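Local coordinates for protein D-galactonate dehydratase family member SEN1436 (Salmonella enterica subsp. enterica serovar Enteritidis, PDB 3TW9) that dehydrates D-gluconate to 2-dehydro-3-deoxy-D-gluconate at a low rate in vitro, using one magnesium ion per subunit, as a member of the mandelate racemase/muconate lactonizing enzyme family, at residues D95-G100 with N114-V119; D163-R168 with Q174-Q179; D222-S227 with I259-T264; K335-S340 with V345-H350. All coordinates share one frame; numbering follows the deposited sequence.

Interaction 1: D95-G100 with N114-V119; sequences DIWQSG and NALSGV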
loop_
_atom_site.group_PDB
_atom_site.type_symbol
_atom_site.label_atom_id
_atom_site.label_comp_id
_atom_site.label_asym_id
_atom_site.label_seq_id
_atom_site.Cartn_x
_atom_site.Cartn_y
_atom_site.Cartn_z
ATOM N N ASP C 95 0.641 -13.729 5.479
ATOM C CA ASP C 95 0.770 -15.119 5.004
ATOM C C ASP C 95 -0.539 -15.859 5.180
ATOM O O ASP C 95 -0.950 -16.622 4.299
ATOM C CB ASP C 95 1.894 -15.871 5.718
ATOM C CG ASP C 95 2.117 -17.272 5.139
ATOM O OD1 ASP C 95 2.703 -17.365 4.039
ATOM O OD2 ASP C 95 1.705 -18.268 5.790
ATOM N N ILE C 96 -1.191 -15.631 6.322
ATOM C CA ILE C 96 -2.515 -16.160 6.572
ATOM C C ILE C 96 -3.547 -15.615 5.574
ATOM O O ILE C 96 -4.386 -16.368 5.088
ATOM C CB ILE C 96 -2.955 -15.888 8.034
ATOM C CG1 ILE C 96 -2.274 -16.906 8.955
ATOM C CG2 ILE C 96 -4.471 -15.948 8.175
ATOM C CD1 ILE C 96 -2.390 -16.604 10.463
ATOM N N TRP C 97 -3.468 -14.323 5.269
ATOM C CA TRP C 97 -4.410 -13.727 4.293
ATOM C C TRP C 97 -4.204 -14.338 2.905
ATOM O O TRP C 97 -5.174 -14.777 2.270
ATOM C CB TRP C 97 -4.313 -12.192 4.217
ATOM C CG TRP C 97 -5.545 -11.585 3.621
ATOM C CD1 TRP C 97 -6.648 -11.184 4.269
ATOM C CD2 TRP C 97 -5.801 -11.371 2.212
ATOM N NE1 TRP C 97 -7.588 -10.720 3.383
ATOM C CE2 TRP C 97 -7.087 -10.813 2.108
ATOM C CE3 TRP C 97 -5.036 -11.558 1.040
ATOM C CZ2 TRP C 97 -7.659 -10.462 0.880
ATOM C CZ3 TRP C 97 -5.596 -11.213 -0.178
ATOM C CH2 TRP C 97 -6.896 -10.657 -0.251
ATOM N N GLN C 98 -2.953 -14.350 2.458
ATOM C CA GLN C 98 -2.596 -14.843 1.129
ATOM C C GLN C 98 -2.919 -16.317 0.954
ATOM O O GLN C 98 -3.438 -16.708 -0.091
ATOM C CB GLN C 98 -1.120 -14.585 0.803
ATOM C CG GLN C 98 -0.721 -13.089 0.648
ATOM C CD GLN C 98 -1.404 -12.401 -0.525
ATOM O OE1 GLN C 98 -1.672 -13.019 -1.555
ATOM N NE2 GLN C 98 -1.679 -11.113 -0.374
ATOM N N SER C 99 -2.630 -17.127 1.971
ATOM C CA SER C 99 -2.986 -18.561 1.913
ATOM C C SER C 99 -4.478 -18.818 2.125
ATOM O O SER C 99 -5.071 -19.701 1.488
ATOM C CB SER C 99 -2.136 -19.391 2.887
ATOM O OG SER C 99 -2.274 -18.948 4.240
ATOM N N GLY C 100 -5.089 -18.077 3.043
ATOM C CA GLY C 100 -6.492 -18.251 3.329
ATOM C C GLY C 100 -7.368 -17.849 2.166
ATOM O O GLY C 100 -8.356 -18.498 1.914
ATOM N N ASN C 114 -15.906 -11.901 3.591
ATOM C CA ASN C 114 -16.319 -11.614 4.986
ATOM C C ASN C 114 -15.751 -12.626 5.980
ATOM O O ASN C 114 -15.302 -12.258 7.067
ATOM C CB ASN C 114 -17.843 -11.467 5.102
ATOM C CG ASN C 114 -18.307 -10.041 4.853
ATOM O OD1 ASN C 114 -18.747 -9.682 3.753
ATOM N ND2 ASN C 114 -18.193 -9.213 5.867
ATOM N N ALA C 115 -15.724 -13.892 5.579
ATOM C CA ALA C 115 -15.028 -14.939 6.353
ATOM C C ALA C 115 -13.562 -14.621 6.568
ATOM O O ALA C 115 -13.060 -14.788 7.673
ATOM C CB ALA C 115 -15.179 -16.308 5.673
ATOM N N LEU C 116 -12.871 -14.122 5.529
ATOM C CA LEU C 116 -11.466 -13.721 5.648
ATOM C C LEU C 116 -11.262 -12.495 6.545
ATOM O O LEU C 116 -10.294 -12.434 7.335
ATOM C CB LEU C 116 -10.896 -13.377 4.271
ATOM C CG LEU C 116 -10.463 -14.505 3.378
ATOM C CD1 LEU C 116 -10.618 -14.000 1.973
ATOM C CD2 LEU C 116 -9.016 -14.874 3.694
ATOM N N SER C 117 -12.168 -11.530 6.405
ATOM C CA SER C 117 -12.119 -10.277 7.170
ATOM C C SER C 117 -12.262 -10.518 8.666
ATOM O O SER C 117 -11.569 -9.892 9.449
ATOM C CB SER C 117 -13.234 -9.372 6.743
ATOM O OG SER C 117 -13.249 -8.222 7.574
ATOM N N GLY C 118 -13.161 -11.421 9.059
ATOM C CA GLY C 118 -13.299 -11.719 10.492
ATOM C C GLY C 118 -11.963 -12.118 11.086
ATOM O O GLY C 118 -11.546 -11.607 12.133
ATOM N N VAL C 119 -11.275 -13.009 10.396
ATOM C CA VAL C 119 -9.972 -13.469 10.770
ATOM C C VAL C 119 -8.907 -12.372 10.685
ATOM O O VAL C 119 -8.178 -12.149 11.642
ATOM C CB VAL C 119 -9.580 -14.682 9.868
ATOM C CG1 VAL C 119 -8.134 -15.073 10.055
ATOM C CG2 VAL C 119 -10.531 -15.870 10.111
#

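Interaction 2: D163-R168 with Q174-Q179; sequences DNIRAR and QYVRCQ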
loop_
_atom_site.group_PDB
_atom_site.type_symbol
_atom_site.label_atom_id
_atom_site.label_comp_id
_atom_site.label_asym_id
_atom_site.label_seq_id
_atom_site.Cartn_x
_atom_site.Cartn_y
_atom_site.Cartn_z
ATOM N N ASP C 163 -35.566 19.525 7.824
ATOM C CA ASP C 163 -35.508 19.640 9.285
ATOM C C ASP C 163 -34.461 18.703 9.879
ATOM O O ASP C 163 -33.802 19.065 10.848
ATOM C CB ASP C 163 -36.873 19.340 9.935
ATOM C CG ASP C 163 -37.944 20.393 9.617
ATOM O OD1 ASP C 163 -37.634 21.443 9.007
ATOM O OD2 ASP C 163 -39.118 20.152 9.975
ATOM N N ASN C 164 -34.329 17.495 9.310
ATOM C CA ASN C 164 -33.318 16.537 9.755
ATOM C C ASN C 164 -31.902 17.090 9.526
ATOM O O ASN C 164 -31.052 16.960 10.398
ATOM C CB ASN C 164 -33.508 15.150 9.107
ATOM C CG ASN C 164 -34.701 14.399 9.665
ATOM O OD1 ASN C 164 -35.286 14.798 10.671
ATOM N ND2 ASN C 164 -35.080 13.312 9.000
ATOM N N ILE C 165 -31.687 17.747 8.380
ATOM C CA ILE C 165 -30.418 18.400 8.029
ATOM C C ILE C 165 -30.105 19.497 9.025
ATOM O O ILE C 165 -29.006 19.550 9.551
ATOM C CB ILE C 165 -30.407 19.012 6.581
ATOM C CG1 ILE C 165 -30.575 17.929 5.511
ATOM C CG2 ILE C 165 -29.081 19.728 6.303
ATOM C CD1 ILE C 165 -30.869 18.492 4.144
ATOM N N ARG C 166 -31.093 20.353 9.300
ATOM C CA ARG C 166 -30.958 21.381 10.342
ATOM C C ARG C 166 -30.582 20.783 11.697
ATOM O O ARG C 166 -29.613 21.230 12.327
ATOM C CB ARG C 166 -32.230 22.235 10.436
ATOM C CG ARG C 166 -32.383 23.216 9.271
ATOM C CD ARG C 166 -33.320 24.368 9.609
ATOM N NE ARG C 166 -33.272 25.407 8.584
ATOM C CZ ARG C 166 -34.079 25.461 7.529
ATOM N NH1 ARG C 166 -35.015 24.531 7.348
ATOM N NH2 ARG C 166 -33.950 26.449 6.649
ATOM N N ALA C 167 -31.320 19.755 12.122
ATOM C CA ALA C 167 -31.025 19.035 13.362
ATOM C C ALA C 167 -29.600 18.481 13.388
ATOM O O ALA C 167 -28.896 18.597 14.397
ATOM C CB ALA C 167 -32.044 17.918 13.595
ATOM N N ARG C 168 -29.154 17.898 12.275
ATOM C CA ARG C 168 -27.805 17.305 12.271
ATOM C C ARG C 168 -26.719 18.385 12.252
ATOM O O ARG C 168 -25.650 18.203 12.851
ATOM C CB ARG C 168 -27.611 16.303 11.105
ATOM C CG ARG C 168 -28.565 15.098 11.098
ATOM C CD ARG C 168 -28.362 14.071 12.227
ATOM N NE ARG C 168 -29.032 14.417 13.492
ATOM C CZ ARG C 168 -30.349 14.381 13.718
ATOM N NH1 ARG C 168 -30.820 14.706 14.915
ATOM N NH2 ARG C 168 -31.211 14.029 12.778
ATOM N N GLN C 174 -20.945 18.451 9.692
ATOM C CA GLN C 174 -20.522 19.418 8.686
ATOM C C GLN C 174 -20.660 18.836 7.279
ATOM O O GLN C 174 -20.327 19.491 6.295
ATOM C CB GLN C 174 -19.090 19.858 8.971
ATOM C CG GLN C 174 -19.010 20.592 10.304
ATOM C CD GLN C 174 -17.698 21.297 10.500
ATOM O OE1 GLN C 174 -17.595 22.498 10.241
ATOM N NE2 GLN C 174 -16.677 20.558 10.895
ATOM N N TYR C 175 -21.174 17.611 7.231
ATOM C CA TYR C 175 -21.356 16.855 5.988
ATOM C C TYR C 175 -22.610 16.006 6.188
ATOM O O TYR C 175 -22.724 15.316 7.194
ATOM C CB TYR C 175 -20.193 15.884 5.742
ATOM C CG TYR C 175 -18.777 16.420 5.751
ATOM C CD1 TYR C 175 -18.042 16.533 4.557
ATOM C CD2 TYR C 175 -18.136 16.722 6.955
ATOM C CE1 TYR C 175 -16.717 17.013 4.581
ATOM C CE2 TYR C 175 -16.851 17.184 6.997
ATOM C CZ TYR C 175 -16.142 17.328 5.818
ATOM O OH TYR C 175 -14.854 17.776 5.926
ATOM N N VAL C 176 -23.540 16.031 5.235
ATOM C CA VAL C 176 -24.793 15.250 5.356
ATOM C C VAL C 176 -25.195 14.608 4.049
ATOM O O VAL C 176 -25.054 15.219 3.009
ATOM C CB VAL C 176 -26.024 16.121 5.800
ATOM C CG1 VAL C 176 -25.962 16.418 7.299
ATOM C CG2 VAL C 176 -26.091 17.417 5.008
ATOM N N ARG C 177 -25.730 13.394 4.130
ATOM C CA ARG C 177 -26.357 12.774 2.968
ATOM C C ARG C 177 -27.779 13.267 2.857
ATOM O O ARG C 177 -28.510 13.228 3.849
ATOM C CB ARG C 177 -26.391 11.270 3.126
ATOM C CG ARG C 177 -26.909 10.569 1.848
ATOM C CD ARG C 177 -26.919 9.071 2.011
ATOM N NE ARG C 177 -28.193 8.612 2.559
ATOM C CZ ARG C 177 -28.646 7.369 2.453
ATOM N NH1 ARG C 177 -27.916 6.448 1.826
ATOM N NH2 ARG C 177 -29.828 7.049 2.979
ATOM N N CYS C 178 -28.157 13.702 1.654
ATOM C CA CYS C 178 -29.482 14.260 1.373
ATOM C C CYS C 178 -30.136 13.472 0.266
ATOM O O CYS C 178 -29.593 13.374 -0.842
ATOM C CB CYS C 178 -29.377 15.715 0.922
ATOM S SG CYS C 178 -28.415 16.733 2.046
ATOM N N GLN C 179 -31.291 12.900 0.583
ATOM C CA GLN C 179 -32.089 12.129 -0.373
ATOM C C GLN C 179 -33.511 12.699 -0.462
ATOM O O GLN C 179 -33.933 13.501 0.393
ATOM C CB GLN C 179 -32.133 10.642 0.021
ATOM C CG GLN C 179 -30.756 9.945 0.299
ATOM C CD GLN C 179 -29.859 9.785 -0.937
ATOM O OE1 GLN C 179 -28.682 10.118 -0.885
ATOM N NE2 GLN C 179 -30.411 9.272 -2.030
#

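Interaction 3: D222-S227 with I259-T264; sequences DAYAKS and INLAKT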
loop_
_atom_site.group_PDB
_atom_site.type_symbol
_atom_site.label_atom_id
_atom_site.label_comp_id
_atom_site.label_asym_id
_atom_site.label_seq_id
_atom_site.Cartn_x
_atom_site.Cartn_y
_atom_site.Cartn_z
ATOM N N ASP C 222 -37.004 7.615 -13.624
ATOM C CA ASP C 222 -37.041 8.838 -14.420
ATOM C C ASP C 222 -37.635 10.008 -13.631
ATOM O O ASP C 222 -37.099 11.122 -13.673
ATOM C CB ASP C 222 -37.761 8.605 -15.739
ATOM C CG ASP C 222 -36.986 7.670 -16.660
ATOM O OD1 ASP C 222 -36.048 8.130 -17.344
ATOM O OD2 ASP C 222 -37.313 6.469 -16.696
ATOM N N ALA C 223 -38.713 9.760 -12.884
ATOM C CA ALA C 223 -39.253 10.774 -11.960
ATOM C C ALA C 223 -38.181 11.195 -10.956
ATOM O O ALA C 223 -37.980 12.387 -10.716
ATOM C CB ALA C 223 -40.492 10.245 -11.218
ATOM N N TYR C 224 -37.466 10.202 -10.424
ATOM C CA TYR C 224 -36.398 10.429 -9.444
ATOM C C TYR C 224 -35.338 11.363 -10.019
ATOM O O TYR C 224 -34.968 12.374 -9.394
ATOM C CB TYR C 224 -35.789 9.083 -9.002
ATOM C CG TYR C 224 -34.358 9.198 -8.501
ATOM C CD1 TYR C 224 -34.065 9.772 -7.253
ATOM C CD2 TYR C 224 -33.285 8.766 -9.302
ATOM C CE1 TYR C 224 -32.750 9.903 -6.812
ATOM C CE2 TYR C 224 -31.972 8.901 -8.876
ATOM C CZ TYR C 224 -31.705 9.476 -7.634
ATOM O OH TYR C 224 -30.394 9.593 -7.201
ATOM N N ALA C 225 -34.849 11.028 -11.213
ATOM C CA ALA C 225 -33.693 11.716 -11.778
ATOM C C ALA C 225 -34.029 13.162 -12.150
ATOM O O ALA C 225 -33.170 14.051 -12.068
ATOM C CB ALA C 225 -33.198 10.978 -12.980
ATOM N N LYS C 226 -35.278 13.386 -12.557
ATOM C CA LYS C 226 -35.742 14.726 -12.914
ATOM C C LYS C 226 -36.006 15.576 -11.676
ATOM O O LYS C 226 -36.046 16.808 -11.773
ATOM C CB LYS C 226 -36.986 14.655 -13.807
ATOM C CG LYS C 226 -36.749 14.069 -15.197
ATOM C CD LYS C 226 -38.028 14.097 -16.025
ATOM C CE LYS C 226 -37.845 13.428 -17.375
ATOM N NZ LYS C 226 -37.901 11.960 -17.234
ATOM N N SER C 227 -36.152 14.921 -10.521
ATOM C CA SER C 227 -36.473 15.613 -9.268
ATOM C C SER C 227 -35.290 15.965 -8.377
ATOM O O SER C 227 -35.385 16.883 -7.560
ATOM C CB SER C 227 -37.498 14.807 -8.475
ATOM O OG SER C 227 -38.637 14.590 -9.291
ATOM N N ILE C 259 -25.167 10.011 -15.780
ATOM C CA ILE C 259 -24.237 10.982 -16.387
ATOM C C ILE C 259 -24.889 12.363 -16.516
ATOM O O ILE C 259 -24.309 13.371 -16.103
ATOM C CB ILE C 259 -23.708 10.498 -17.776
ATOM C CG1 ILE C 259 -22.895 9.213 -17.575
ATOM C CG2 ILE C 259 -22.886 11.621 -18.515
ATOM C CD1 ILE C 259 -22.388 8.519 -18.881
ATOM N N ASN C 260 -26.121 12.395 -17.039
ATOM C CA ASN C 260 -26.840 13.645 -17.110
ATOM C C ASN C 260 -27.092 14.271 -15.727
ATOM O O ASN C 260 -26.988 15.490 -15.567
ATOM C CB ASN C 260 -28.150 13.456 -17.863
ATOM C CG ASN C 260 -28.732 14.744 -18.310
ATOM O OD1 ASN C 260 -28.242 15.377 -19.249
ATOM N ND2 ASN C 260 -29.793 15.163 -17.634
ATOM N N LEU C 261 -27.354 13.435 -14.735
ATOM C CA LEU C 261 -27.619 13.897 -13.387
ATOM C C LEU C 261 -26.356 14.496 -12.744
ATOM O O LEU C 261 -26.405 15.575 -12.140
ATOM C CB LEU C 261 -28.157 12.750 -12.538
ATOM C CG LEU C 261 -28.552 13.075 -11.099
ATOM C CD1 LEU C 261 -29.692 14.111 -11.025
ATOM C CD2 LEU C 261 -28.941 11.790 -10.392
ATOM N N ALA C 262 -25.229 13.815 -12.906
ATOM C CA ALA C 262 -23.925 14.364 -12.492
ATOM C C ALA C 262 -23.690 15.772 -13.063
ATOM O O ALA C 262 -23.305 16.702 -12.350
ATOM C CB ALA C 262 -22.787 13.410 -12.916
ATOM N N LYS C 263 -23.946 15.925 -14.345
ATOM C CA LYS C 263 -23.810 17.234 -14.995
ATOM C C LYS C 263 -24.769 18.286 -14.430
ATOM O O LYS C 263 -24.353 19.417 -14.157
ATOM C CB LYS C 263 -23.968 17.121 -16.515
ATOM C CG LYS C 263 -22.833 16.282 -17.171
ATOM C CD LYS C 263 -23.130 15.994 -18.661
ATOM C CE LYS C 263 -23.052 17.245 -19.535
ATOM N NZ LYS C 263 -23.176 16.924 -20.991
ATOM N N THR C 264 -26.024 17.904 -14.229
ATOM C CA THR C 264 -27.028 18.854 -13.702
ATOM C C THR C 264 -26.758 19.286 -12.255
ATOM O O THR C 264 -27.172 20.373 -11.848
ATOM C CB THR C 264 -28.470 18.309 -13.824
ATOM O OG1 THR C 264 -28.607 17.090 -13.088
ATOM C CG2 THR C 264 -28.808 18.054 -15.279
#

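Interaction 4: K335-S340 with V345-H350; sequences KLAVYS and VRTAWH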
loop_
_atom_site.group_PDB
_atom_site.type_symbol
_atom_site.label_atom_id
_atom_site.label_comp_id
_atom_site.label_asym_id
_atom_site.label_seq_id
_atom_site.Cartn_x
_atom_site.Cartn_y
_atom_site.Cartn_z
ATOM N N LYS C 335 -4.222 -1.845 1.521
ATOM C CA LYS C 335 -3.576 -1.875 0.196
ATOM C C LYS C 335 -4.343 -1.012 -0.780
ATOM O O LYS C 335 -3.733 -0.269 -1.560
ATOM C CB LYS C 335 -3.427 -3.301 -0.332
ATOM C CG LYS C 335 -2.436 -4.096 0.468
ATOM C CD LYS C 335 -2.262 -5.465 -0.127
ATOM C CE LYS C 335 -1.422 -6.308 0.822
ATOM N NZ LYS C 335 -1.599 -7.754 0.494
ATOM N N LEU C 336 -5.677 -1.073 -0.685
ATOM C CA LEU C 336 -6.542 -0.315 -1.568
ATOM C C LEU C 336 -6.438 1.190 -1.248
ATOM O O LEU C 336 -6.395 2.016 -2.149
ATOM C CB LEU C 336 -7.976 -0.820 -1.407
ATOM C CG LEU C 336 -9.135 -0.053 -2.053
ATOM C CD1 LEU C 336 -8.877 0.204 -3.540
ATOM C CD2 LEU C 336 -10.375 -0.900 -1.868
ATOM N N ALA C 337 -6.391 1.526 0.039
ATOM C CA ALA C 337 -6.222 2.925 0.485
ATOM C C ALA C 337 -4.925 3.508 -0.091
ATOM O O ALA C 337 -4.908 4.615 -0.611
ATOM C CB ALA C 337 -6.180 2.982 2.016
ATOM N N VAL C 338 -3.854 2.726 -0.016
ATOM C CA VAL C 338 -2.550 3.093 -0.595
ATOM C C VAL C 338 -2.596 3.195 -2.129
ATOM O O VAL C 338 -2.074 4.153 -2.705
ATOM C CB VAL C 338 -1.427 2.090 -0.141
ATOM C CG1 VAL C 338 -0.171 2.248 -0.997
ATOM C CG2 VAL C 338 -1.106 2.258 1.354
ATOM N N TYR C 339 -3.255 2.242 -2.794
ATOM C CA TYR C 339 -3.357 2.274 -4.268
ATOM C C TYR C 339 -4.132 3.553 -4.665
ATOM O O TYR C 339 -3.733 4.278 -5.549
ATOM C CB TYR C 339 -4.069 1.000 -4.793
ATOM C CG TYR C 339 -3.774 0.717 -6.263
ATOM C CD1 TYR C 339 -2.695 -0.059 -6.612
ATOM C CD2 TYR C 339 -4.575 1.241 -7.282
ATOM C CE1 TYR C 339 -2.383 -0.306 -7.941
ATOM C CE2 TYR C 339 -4.286 0.987 -8.636
ATOM C CZ TYR C 339 -3.178 0.196 -8.942
ATOM O OH TYR C 339 -2.814 -0.078 -10.250
ATOM N N SER C 340 -5.187 3.847 -3.917
ATOM C CA SER C 340 -5.952 5.091 -4.056
ATOM C C SER C 340 -5.098 6.355 -3.832
ATOM O O SER C 340 -5.141 7.298 -4.657
ATOM C CB SER C 340 -7.169 5.021 -3.131
ATOM O OG SER C 340 -8.026 3.984 -3.590
ATOM N N VAL C 345 -6.927 9.472 -5.135
ATOM C CA VAL C 345 -8.292 9.043 -4.825
ATOM C C VAL C 345 -8.391 8.927 -3.286
ATOM O O VAL C 345 -7.465 8.427 -2.635
ATOM C CB VAL C 345 -8.624 7.719 -5.551
ATOM C CG1 VAL C 345 -9.951 7.149 -5.102
ATOM C CG2 VAL C 345 -8.628 7.939 -7.128
ATOM N N ARG C 346 -9.492 9.410 -2.703
ATOM C CA ARG C 346 -9.600 9.385 -1.235
ATOM C C ARG C 346 -10.532 8.271 -0.718
ATOM O O ARG C 346 -11.320 7.690 -1.471
ATOM C CB ARG C 346 -10.010 10.785 -0.736
ATOM C CG ARG C 346 -8.956 11.829 -1.127
ATOM C CD ARG C 346 -9.072 13.097 -0.301
ATOM N NE ARG C 346 -10.388 13.754 -0.481
ATOM C CZ ARG C 346 -10.784 14.770 0.294
ATOM N NH1 ARG C 346 -9.962 15.209 1.247
ATOM N NH2 ARG C 346 -11.945 15.358 0.124
ATOM N N THR C 347 -10.412 7.933 0.555
ATOM C CA THR C 347 -11.200 6.817 1.111
ATOM C C THR C 347 -12.545 7.269 1.672
ATOM O O THR C 347 -12.678 8.379 2.180
ATOM C CB THR C 347 -10.391 6.041 2.154
ATOM O OG1 THR C 347 -10.223 6.845 3.331
ATOM C CG2 THR C 347 -9.036 5.631 1.583
ATOM N N ALA C 348 -13.558 6.420 1.534
ATOM C CA ALA C 348 -14.878 6.707 2.118
ATOM C C ALA C 348 -15.502 5.377 2.483
ATOM O O ALA C 348 -16.564 5.003 1.974
ATOM C CB ALA C 348 -15.752 7.527 1.174
ATOM N N TRP C 349 -14.870 4.701 3.435
ATOM C CA TRP C 349 -15.323 3.322 3.771
ATOM C C TRP C 349 -16.793 3.295 4.136
ATOM O O TRP C 349 -17.309 4.234 4.768
ATOM C CB TRP C 349 -14.533 2.768 4.924
ATOM C CG TRP C 349 -13.050 2.815 4.730
ATOM C CD1 TRP C 349 -12.142 3.407 5.569
ATOM C CD2 TRP C 349 -12.283 2.238 3.641
ATOM N NE1 TRP C 349 -10.866 3.234 5.076
ATOM C CE2 TRP C 349 -10.920 2.527 3.901
ATOM C CE3 TRP C 349 -12.618 1.513 2.476
ATOM C CZ2 TRP C 349 -9.875 2.108 3.048
ATOM C CZ3 TRP C 349 -11.578 1.111 1.604
ATOM C CH2 TRP C 349 -10.221 1.399 1.913
ATOM N N HIS C 350 -17.467 2.220 3.730
ATOM C CA HIS C 350 -18.884 2.073 3.978
ATOM C C HIS C 350 -19.158 2.051 5.483
ATOM O O HIS C 350 -18.493 1.329 6.214
ATOM C CB HIS C 350 -19.393 0.799 3.320
ATOM C CG HIS C 350 -20.875 0.771 3.132
ATOM N ND1 HIS C 350 -21.592 -0.405 3.138
ATOM C CD2 HIS C 350 -21.779 1.769 2.972
ATOM C CE1 HIS C 350 -22.874 -0.132 2.969
ATOM N NE2 HIS C 350 -23.013 1.176 2.846
#

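Interaction 1: D95-G100 with N114-V119
L116 meets G100 and W97 where two nearly antiparallel helices, 93-101 and 110-131, pack side by side. The axes of the two short segments lie 10.7 Å apart at an angle of 164°, and no hydrogen bond passes between them.

L116 carries most of the apolar packing. It keeps CG anti to its own carbonyl carbon (chi1 -80°), and CD2 is the branch that reaches the facing helix. This methyl presses on the backbone of G100, reaching C of G100 at 3.7 Å, so a leucine branch meets peptide atoms where the facing helix has no side chain. The same methyl lies over one face of the W97 indole, with CD2 of L116 4.4 Å from CD1 of W97. A second apolar pair sits one turn along, where CG2 of I96 touches CG1 of V119 at 4.2 Å.

The polar end of the indole leads out of the contact: NE1 of W97 donates to the backbone O of G328. L85 of helix 70-85 packs against both I96 and V119. The arrangement is an antiparallel helix pair in the N-terminal capping domain characteristic of the enolase superfamily.

Interaction 2: D163-R168 with Q174-Q179
Helix 158-171 packs against strand 175-177 with I165 set over V176, their CA atoms 7.0 Å apart, and no hydrogen bond joins the two backbones. Together with strand 147-152 these elements form a beta-alpha-beta unit of the (beta/alpha) barrel, of the TIM-barrel type, found in the enolase superfamily: the chain leaves one strand, passes through the helix and returns in a neighbouring parallel strand. The second segment runs extended from Y175 to C178, and its backbone bonds go instead to the flanking strands, with R177 paired to C151 and V176 to both E244 and I246. Between these two segments the contact is made by side chains.

I165 is the main contributor from the helix, and its two branches have separate tasks. CG2, anti to the backbone N, meets CG2 of V176 at 4.0 Å, and the two side chains cross at about a right angle. V176 sends its other methyl to the next turn of the helix, where CG1 lies 4.1 Å from CB of R168. Past this aliphatic base the arginine chain bends at chi2 and chi3, which carries its guanidinium away from the strand to a salt bridge with E171; CB of A167 lies over one face of that group. The cluster is extended by helix 221-239, whose L235 touches both I165 and C178. At the far end of the contact the other branch of I165 is stretched out, chi2 167°, and brings CD1 to 3.7 Å from SG of C178.

Interaction 3: D222-S227 with I259-T264
L261 sends its two methyls to different parts of one helical turn, one to the backbone at A225 and the other to the end of the Y224 side chain. With CG anti to the backbone N (chi1 -177°) and chi2 at 62°, CD1 faces A225 and CD2 faces Y224. CD1 comes to 3.6 Å from O of A225, a van der Waals contact of a methyl with a carbonyl oxygen, while CD2 lies 4.1 Å from OH of Y224.

In the tyrosine CG is likewise anti to the backbone N (chi1 155°), and the phenol crosses the L261 side chain at about a right angle. Both helices, 221-239 and 255-265, belong to the barrel domain, and strand 244-248 lies between them in sequence, so the contact joins consecutive helices of the outer layer. The hydroxyl of Y224 is hydrogen-bonded to NE2 of H247, next in sequence to the magnesium ligand D248, and its ring takes part in a cation-pi interaction with R252. V228 and P229, further along helix 221-239, also pack on L261.

Within helix 255-265 the hydroxyl of T264 turns back to L261: OG1 of T264 reaches O of L261 at 2.8 Å, at a C=O...OG1 angle of 109°, with the hydroxyl tilted from the carbonyl plane.

Interaction 4: K335-S340 with V345-H350
W349 turns the rim of its indole toward helix 330-342, so that A337 and L336 meet it at the edge, near the ring plane. CB of A337 lies 3.9 Å from CZ2 of W349. Next to it, CD2 of L336 approaches CZ3 of W349 at 4.2 Å, the leucine and tryptophan side chains running past each other in opposite directions.

A337 also receives T347, which places CG2 anti to its own carbonyl carbon and 3.9 Å from CB of A337. The small alanine therefore touches both a methyl and an aromatic edge, and CB of T347 in turn lies above one indole face, toward the rim. L366 of helix 357-369 packs on W349 as well, and H350, a substrate-binding residue, follows it in the chain.

Near the turn between helix and strand, S340 and V345 face each other, CB to CB at 3.9 Å. N of V345 donates to O of S340 at 2.9 Å, fairly straight at 156° but from above the carbonyl plane. OG of S340 turns back to O of L336.

Apart from that one backbone bond, which closes the turn of this beta-alpha-beta unit, T347 and W349 meet the helix through a methyl and a ring edge, so this part of the contact rests on shape and burial.

How the interactions relate
From the N terminus, interaction 1 comes first, closing a short loop between two helices of the N-terminal domain. Interactions 2, 3 and 4 follow within the barrel domain. Each contact closes before the next opens, so none nests or crosses. Interactions 2 and 4 close short helix-to-strand returns at separate places on one curled sheet, their centres 25 Å apart, whereas interaction 3 spans a longer excursion between successive outer helices. Interactions 1 and 4 touch where Q98 packs against K335, linking the two domains, and both also reach the second subunit. Interactions 2 and 3 lie on the opposite side of the chain's centre from interaction 1.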